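Histidine--tRNA ligase (Staphylococcus aureus, PDB 1QE0) catalyses the ATP-dependent attachment of L-histidine to its cognate tRNA, as a homodimeric class II aminoacyl-tRNA synthetase. Local coordinates at residues Ala178-Lys181 / His182-Val186; Phe190-Asp193 / Cys194-Leu198. All blocks are in the same frame, centred on the assembly; numbering follows the deposited sequence.

Contact 1. Residues Ala178-Lys181 / His182-Val186; sequences ALVK and HFEPV
Leu179 and Phe183, one turn apart on helix 169-183, lie side by side and point the same way from the helix surface. The Phe183 side chain starts beside the backbone of the preceding turn, with CB 3.2 Å from Leu179 O. CG stays near the same carbonyl oxygen, which sits at the ring edge close to its plane. With CG anti to its own carbonyl carbon (chi1 -74°), the ring runs alongside the leucine, and CD1 comes 4.0 Å from Leu179 CD2. The next ring atom makes the closest apolar touch, Phe183 CE1 to Leu179 CD2 at 3.5 Å, so the methyl meets the ring edge in plane. The far side of the ring reaches the ring of Phe190. One ring face is met by the neighbouring imidazole, with His182 ND1 3.4 Å above the plane and displaced toward the rim. Beneath the side chains run bonds of the ordinary alpha-helical ladder: His182 N to Ala178 O (2.9 Å) and Phe183 N to Leu179 O (2.8 Å). Pro185, lacking an N-H, cannot continue the ladder to Lys181 O. Leu179 and Val180 touch Pro202, while Leu206 packs on Phe183. The chemistry implies a helix turn in which the carbonyls of Ala178 and Leu179 are each met by an amide one turn on, while the buried leucine and phenylalanine pack against the later loop that carries Pro202 and Leu206.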
ATOM      1  N   ALA A 178      21.722 -23.946 -31.978  1.00 27.61           N
ATOM      2  CA  ALA A 178      21.619 -23.358 -33.302  1.00 27.89           C
ATOM      3  C   ALA A 178      22.372 -22.014 -33.359  1.00 31.53           C
ATOM      4  O   ALA A 178      23.052 -21.727 -34.342  1.00 35.31           O
ATOM      5  CB  ALA A 178      20.173 -23.187 -33.676  1.00 26.92           C
ATOM      6  N   LEU A 179      22.254 -21.194 -32.314  1.00 31.82           N
ATOM      7  CA  LEU A 179      22.963 -19.902 -32.241  1.00 29.43           C
ATOM      8  C   LEU A 179      24.487 -20.109 -32.206  1.00 27.51           C
ATOM      9  O   LEU A 179      25.254 -19.233 -32.581  1.00 25.97           O
ATOM     10  CB  LEU A 179      22.558 -19.135 -30.978  1.00 28.29           C
ATOM     11  CG  LEU A 179      21.202 -18.456 -30.815  1.00 32.24           C
ATOM     12  CD1 LEU A 179      20.790 -18.500 -29.362  1.00 29.82           C
ATOM     13  CD2 LEU A 179      21.263 -17.026 -31.311  1.00 29.74           C
ATOM     14  N   VAL A 180      24.917 -21.231 -31.656  1.00 27.23           N
ATOM     15  CA  VAL A 180      26.330 -21.535 -31.589  1.00 29.30           C
ATOM     16  C   VAL A 180      26.834 -22.041 -32.929  1.00 32.09           C
ATOM     17  O   VAL A 180      27.967 -21.776 -33.303  1.00 34.90           O
ATOM     18  CB  VAL A 180      26.594 -22.583 -30.560  1.00 30.28           C
ATOM     19  CG1 VAL A 180      28.085 -22.858 -30.481  1.00 31.37           C
ATOM     20  CG2 VAL A 180      26.041 -22.131 -29.236  1.00 31.33           C
ATOM     21  N   LYS A 181      26.017 -22.843 -33.608  1.00 34.35           N
ATOM     22  CA  LYS A 181      26.342 -23.355 -34.943  1.00 34.26           C
ATOM     23  C   LYS A 181      26.547 -22.101 -35.801  1.00 35.02           C
ATOM     24  O   LYS A 181      27.531 -21.955 -36.532  1.00 37.58           O
ATOM     25  CB  LYS A 181      25.144 -24.142 -35.506  1.00 33.01           C
ATOM     26  CG  LYS A 181      24.778 -25.404 -34.750  1.00 35.43           C
ATOM     27  CD  LYS A 181      25.710 -26.554 -35.091  1.00 41.70           C
ATOM     28  CE  LYS A 181      25.111 -27.492 -36.165  1.00 45.71           C
ATOM     29  NZ  LYS A 181      23.892 -28.231 -35.679  1.00 46.01           N
ATOM     30  N   HIS A 182      25.605 -21.182 -35.634  1.00 35.83           N
ATOM     31  CA  HIS A 182      25.556 -19.913 -36.323  1.00 35.09           C
ATOM     32  C   HIS A 182      26.732 -19.002 -35.989  1.00 38.12           C
ATOM     33  O   HIS A 182      27.687 -18.918 -36.753  1.00 40.13           O
ATOM     34  CB  HIS A 182      24.220 -19.224 -35.997  1.00 32.38           C
ATOM     35  CG  HIS A 182      24.045 -17.877 -36.634  1.00 36.72           C
ATOM     36  ND1 HIS A 182      24.546 -16.716 -36.075  1.00 41.57           N
ATOM     37  CD2 HIS A 182      23.411 -17.502 -37.767  1.00 35.89           C
ATOM     38  CE1 HIS A 182      24.228 -15.687 -36.843  1.00 39.35           C
ATOM     39  NE2 HIS A 182      23.538 -16.135 -37.873  1.00 37.10           N
ATOM     40  N   PHE A 183      26.671 -18.355 -34.830  1.00 41.29           N
ATOM     41  CA  PHE A 183      27.681 -17.392 -34.413  1.00 43.00           C
ATOM     42  C   PHE A 183      29.100 -17.871 -34.329  1.00 45.75           C
ATOM     43  O   PHE A 183      30.003 -17.149 -34.729  1.00 49.60           O
ATOM     44  CB  PHE A 183      27.331 -16.782 -33.060  1.00 44.29           C
ATOM     45  CG  PHE A 183      26.209 -15.792 -33.103  1.00 43.92           C
ATOM     46  CD1 PHE A 183      24.945 -16.133 -32.624  1.00 39.33           C
ATOM     47  CD2 PHE A 183      26.426 -14.502 -33.569  1.00 42.69           C
ATOM     48  CE1 PHE A 183      23.915 -15.203 -32.601  1.00 40.61           C
ATOM     49  CE2 PHE A 183      25.398 -13.560 -33.549  1.00 43.23           C
ATOM     50  CZ  PHE A 183      24.140 -13.913 -33.062  1.00 40.27           C
ATOM     51  N   GLU A 184      29.312 -19.078 -33.821  1.00 47.05           N
ATOM     52  CA  GLU A 184      30.672 -19.575 -33.642  1.00 47.71           C
ATOM     53  C   GLU A 184      31.629 -19.395 -34.815  1.00 48.23           C
ATOM     54  O   GLU A 184      32.772 -18.955 -34.619  1.00 51.13           O
ATOM     55  CB  GLU A 184      30.662 -21.011 -33.123  1.00 49.42           C
ATOM     56  CG  GLU A 184      31.619 -21.948 -33.784  1.00 56.00           C
ATOM     57  CD  GLU A 184      31.018 -23.321 -33.924  1.00 63.07           C
ATOM     58  OE1 GLU A 184      30.243 -23.547 -34.893  1.00 61.21           O
ATOM     59  OE2 GLU A 184      31.308 -24.161 -33.042  1.00 68.45           O
ATOM     60  N   PRO A 185      31.186 -19.691 -36.048  1.00 46.27           N
ATOM     61  CA  PRO A 185      32.105 -19.518 -37.178  1.00 44.48           C
ATOM     62  C   PRO A 185      32.557 -18.070 -37.435  1.00 43.12           C
ATOM     63  O   PRO A 185      33.339 -17.810 -38.349  1.00 43.92           O
ATOM     64  CB  PRO A 185      31.320 -20.112 -38.341  1.00 45.21           C
ATOM     65  CG  PRO A 185      30.500 -21.199 -37.662  1.00 42.49           C
ATOM     66  CD  PRO A 185      29.999 -20.465 -36.455  1.00 44.16           C
ATOM     67  N   VAL A 186      32.061 -17.136 -36.630  1.00 38.50           N
ATOM     68  CA  VAL A 186      32.437 -15.731 -36.742  1.00 36.41           C
ATOM     69  C   VAL A 186      32.543 -15.158 -35.334  1.00 39.60           C
ATOM     70  O   VAL A 186      32.423 -13.948 -35.110  1.00 41.29           O
ATOM     71  CB  VAL A 186      31.405 -14.940 -37.539  1.00 32.28           C
ATOM     72  CG1 VAL A 186      31.270 -15.537 -38.911  1.00 39.91           C
ATOM     73  CG2 VAL A 186      30.065 -14.895 -36.833  1.00 22.77           C
TER

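Contact 2. Residues Phe190-Asp193 / Cys194-Leu198; sequences FCSD and CQSRL
Cys194 packs its CB against the ring edge of Phe190, in a CXXC motif wrapped round the first turn of helix 192-196. Cys191 occupies the N-cap position and Cys194 lies within the helix. The two cysteines are a disulfide pair of this protein, yet here Cys191 SG and Cys194 SG stand 2.9 Å apart, longer than a covalent sulfur-sulfur bond, so this model does not establish the bonded state. Cys194 SG, set beside its own backbone N (chi1 -48°), faces both Cys191 and Phe190. Its CB lies in the plane of the phenylalanine ring, 3.4 Å from Phe190 CD2. The sulfur also meets that ring at the edge, with SG 5.5 Å from the ring centroid, as a sulfur-aromatic contact. Phe190 has Ile205 of a later loop as a further neighbour. Asp193 takes part mainly through its backbone. Its carbonyl accepts a weak bond from Arg197 N, and the arginine guanidinium is laid with one face toward Asp193 C. The charged ends do not touch: Asp193 OD1 and Arg197 NH2 are 4.6 Å apart, close enough for an electrostatic attraction that would probably be modest at this exposed site. The short helix is tied together by Gln195 N bonding to Cys191 O at 2.7 Å, so the carbonyl of the N-cap residue accepts the first i to i+4 bond of the helix. Ser192 O is gripped twice by Ser196: the amide N donates at 2.8 Å and the hydroxyl OG at 2.9 Å, the two donors reaching that oxygen from opposite faces of its carbonyl plane.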
ATOM      1  N   PHE A 190      33.421 -10.859 -32.675  1.00 46.97           N
ATOM      2  CA  PHE A 190      32.716 -10.355 -31.485  1.00 47.26           C
ATOM      3  C   PHE A 190      33.635 -10.039 -30.299  1.00 49.54           C
ATOM      4  O   PHE A 190      34.634 -10.733 -30.042  1.00 50.20           O
ATOM      5  CB  PHE A 190      31.650 -11.360 -31.026  1.00 37.91           C
ATOM      6  CG  PHE A 190      30.440 -11.386 -31.901  1.00 33.90           C
ATOM      7  CD1 PHE A 190      30.549 -11.732 -33.251  1.00 33.34           C
ATOM      8  CD2 PHE A 190      29.203 -11.008 -31.405  1.00 26.78           C
ATOM      9  CE1 PHE A 190      29.443 -11.687 -34.089  1.00 30.37           C
ATOM     10  CE2 PHE A 190      28.096 -10.960 -32.231  1.00 28.14           C
ATOM     11  CZ  PHE A 190      28.212 -11.299 -33.579  1.00 28.07           C
ATOM     12  N   CYS A 191      33.267  -8.996 -29.569  1.00 49.38           N
ATOM     13  CA  CYS A 191      34.012  -8.564 -28.389  1.00 53.61           C
ATOM     14  C   CYS A 191      34.168  -9.736 -27.419  1.00 52.02           C
ATOM     15  O   CYS A 191      33.343 -10.647 -27.428  1.00 51.10           O
ATOM     16  CB  CYS A 191      33.207  -7.461 -27.705  1.00 59.54           C
ATOM     17  SG  CYS A 191      31.400  -7.788 -27.764  1.00 69.38           S
ATOM     18  N   SER A 192      35.177  -9.699 -26.551  1.00 52.12           N
ATOM     19  CA  SER A 192      35.344 -10.789 -25.585  1.00 51.82           C
ATOM     20  C   SER A 192      34.024 -10.919 -24.807  1.00 48.05           C
ATOM     21  O   SER A 192      33.672 -11.994 -24.343  1.00 45.19           O
ATOM     22  CB  SER A 192      36.549 -10.539 -24.649  1.00 59.13           C
ATOM     23  OG  SER A 192      36.869 -11.664 -23.813  1.00 58.03           O
ATOM     24  N   ASP A 193      33.290  -9.819 -24.680  1.00 46.09           N
ATOM     25  CA  ASP A 193      31.990  -9.866 -24.021  1.00 45.62           C
ATOM     26  C   ASP A 193      31.187 -10.942 -24.752  1.00 41.82           C
ATOM     27  O   ASP A 193      31.100 -12.085 -24.313  1.00 42.29           O
ATOM     28  CB  ASP A 193      31.239  -8.537 -24.194  1.00 49.31           C
ATOM     29  CG  ASP A 193      31.416  -7.601 -23.034  1.00 52.26           C
ATOM     30  OD1 ASP A 193      30.948  -6.449 -23.136  1.00 54.16           O
ATOM     31  OD2 ASP A 193      32.001  -8.010 -22.018  1.00 56.75           O
ATOM     32  N   CYS A 194      30.664 -10.568 -25.913  1.00 37.67           N
ATOM     33  CA  CYS A 194      29.854 -11.457 -26.723  1.00 34.25           C
ATOM     34  C   CYS A 194      30.526 -12.816 -26.958  1.00 28.20           C
ATOM     35  O   CYS A 194      29.862 -13.858 -26.947  1.00 29.45           O
ATOM     36  CB  CYS A 194      29.487 -10.757 -28.037  1.00 36.82           C
ATOM     37  SG  CYS A 194      28.833  -9.039 -27.826  1.00 42.20           S
ATOM     38  N   GLN A 195      31.846 -12.817 -27.054  1.00 20.31           N
ATOM     39  CA  GLN A 195      32.569 -14.050 -27.267  1.00 19.67           C
ATOM     40  C   GLN A 195      32.378 -15.017 -26.112  1.00 24.63           C
ATOM     41  O   GLN A 195      32.134 -16.210 -26.320  1.00 30.24           O
ATOM     42  CB  GLN A 195      34.057 -13.790 -27.451  1.00 19.32           C
ATOM     43  CG  GLN A 195      34.489 -13.519 -28.867  1.00 13.43           C
ATOM     44  CD  GLN A 195      35.926 -13.916 -29.105  1.00 17.05           C
ATOM     45  OE1 GLN A 195      36.752 -13.076 -29.421  1.00 16.17           O
ATOM     46  NE2 GLN A 195      36.233 -15.214 -28.964  1.00 14.52           N
ATOM     47  N   SER A 196      32.526 -14.522 -24.889  1.00 28.66           N
ATOM     48  CA  SER A 196      32.349 -15.367 -23.704  1.00 28.76           C
ATOM     49  C   SER A 196      30.971 -16.009 -23.755  1.00 28.29           C
ATOM     50  O   SER A 196      30.835 -17.232 -23.635  1.00 30.86           O
ATOM     51  CB  SER A 196      32.455 -14.538 -22.416  1.00 29.75           C
ATOM     52  OG  SER A 196      33.738 -13.951 -22.231  1.00 34.50           O
ATOM     53  N   ARG A 197      29.974 -15.177 -24.047  1.00 30.17           N
ATOM     54  CA  ARG A 197      28.575 -15.578 -24.101  1.00 27.90           C
ATOM     55  C   ARG A 197      28.133 -16.648 -25.087  1.00 25.33           C
ATOM     56  O   ARG A 197      27.006 -17.120 -24.993  1.00 26.94           O
ATOM     57  CB  ARG A 197      27.691 -14.358 -24.292  1.00 26.37           C
ATOM     58  CG  ARG A 197      27.910 -13.237 -23.305  1.00 34.14           C
ATOM     59  CD  ARG A 197      26.601 -12.439 -23.194  1.00 44.44           C
ATOM     60  NE  ARG A 197      26.732 -11.070 -22.693  1.00 49.59           N
ATOM     61  CZ  ARG A 197      26.964 -10.012 -23.468  1.00 51.53           C
ATOM     62  NH1 ARG A 197      27.109 -10.156 -24.787  1.00 46.76           N
ATOM     63  NH2 ARG A 197      26.972  -8.795 -22.935  1.00 53.91           N
ATOM     64  N   LEU A 198      28.961 -17.032 -26.048  1.00 25.19           N
ATOM     65  CA  LEU A 198      28.511 -18.068 -26.988  1.00 25.33           C
ATOM     66  C   LEU A 198      28.256 -19.335 -26.205  1.00 25.62           C
ATOM     67  O   LEU A 198      27.203 -19.967 -26.296  1.00 20.60           O
ATOM     68  CB  LEU A 198      29.583 -18.379 -28.042  1.00 28.21           C
ATOM     69  CG  LEU A 198      29.253 -18.533 -29.541  1.00 27.72           C
ATOM     70  CD1 LEU A 198      30.267 -19.465 -30.146  1.00 26.16           C
ATOM     71  CD2 LEU A 198      27.869 -19.078 -29.804  1.00 30.64           C
TER

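In the fold
Contact 1 and contact 2 follow one another in the chain, their centres about 12 Å apart, and the chain between helix 169-183 and helix 192-196 brings them into contact. The Phe183 and Phe190 rings meet with their planes nearly perpendicular, about 85°, with Phe183 CE2 3.6 Å from Phe190 CZ. Leu198 completes the joint: its CD2 lies 3.4 Å from Val180 CA, and its CD1 lies 3.4 Å from Glu184 CB. Both contacts sit at the chain's periphery, centred about 41 and 37 Å from its centre, consistent with the insertion domain that histidyl-tRNA synthetases carry on the class II catalytic core, and away from the catalytic sheet of this apo enzyme.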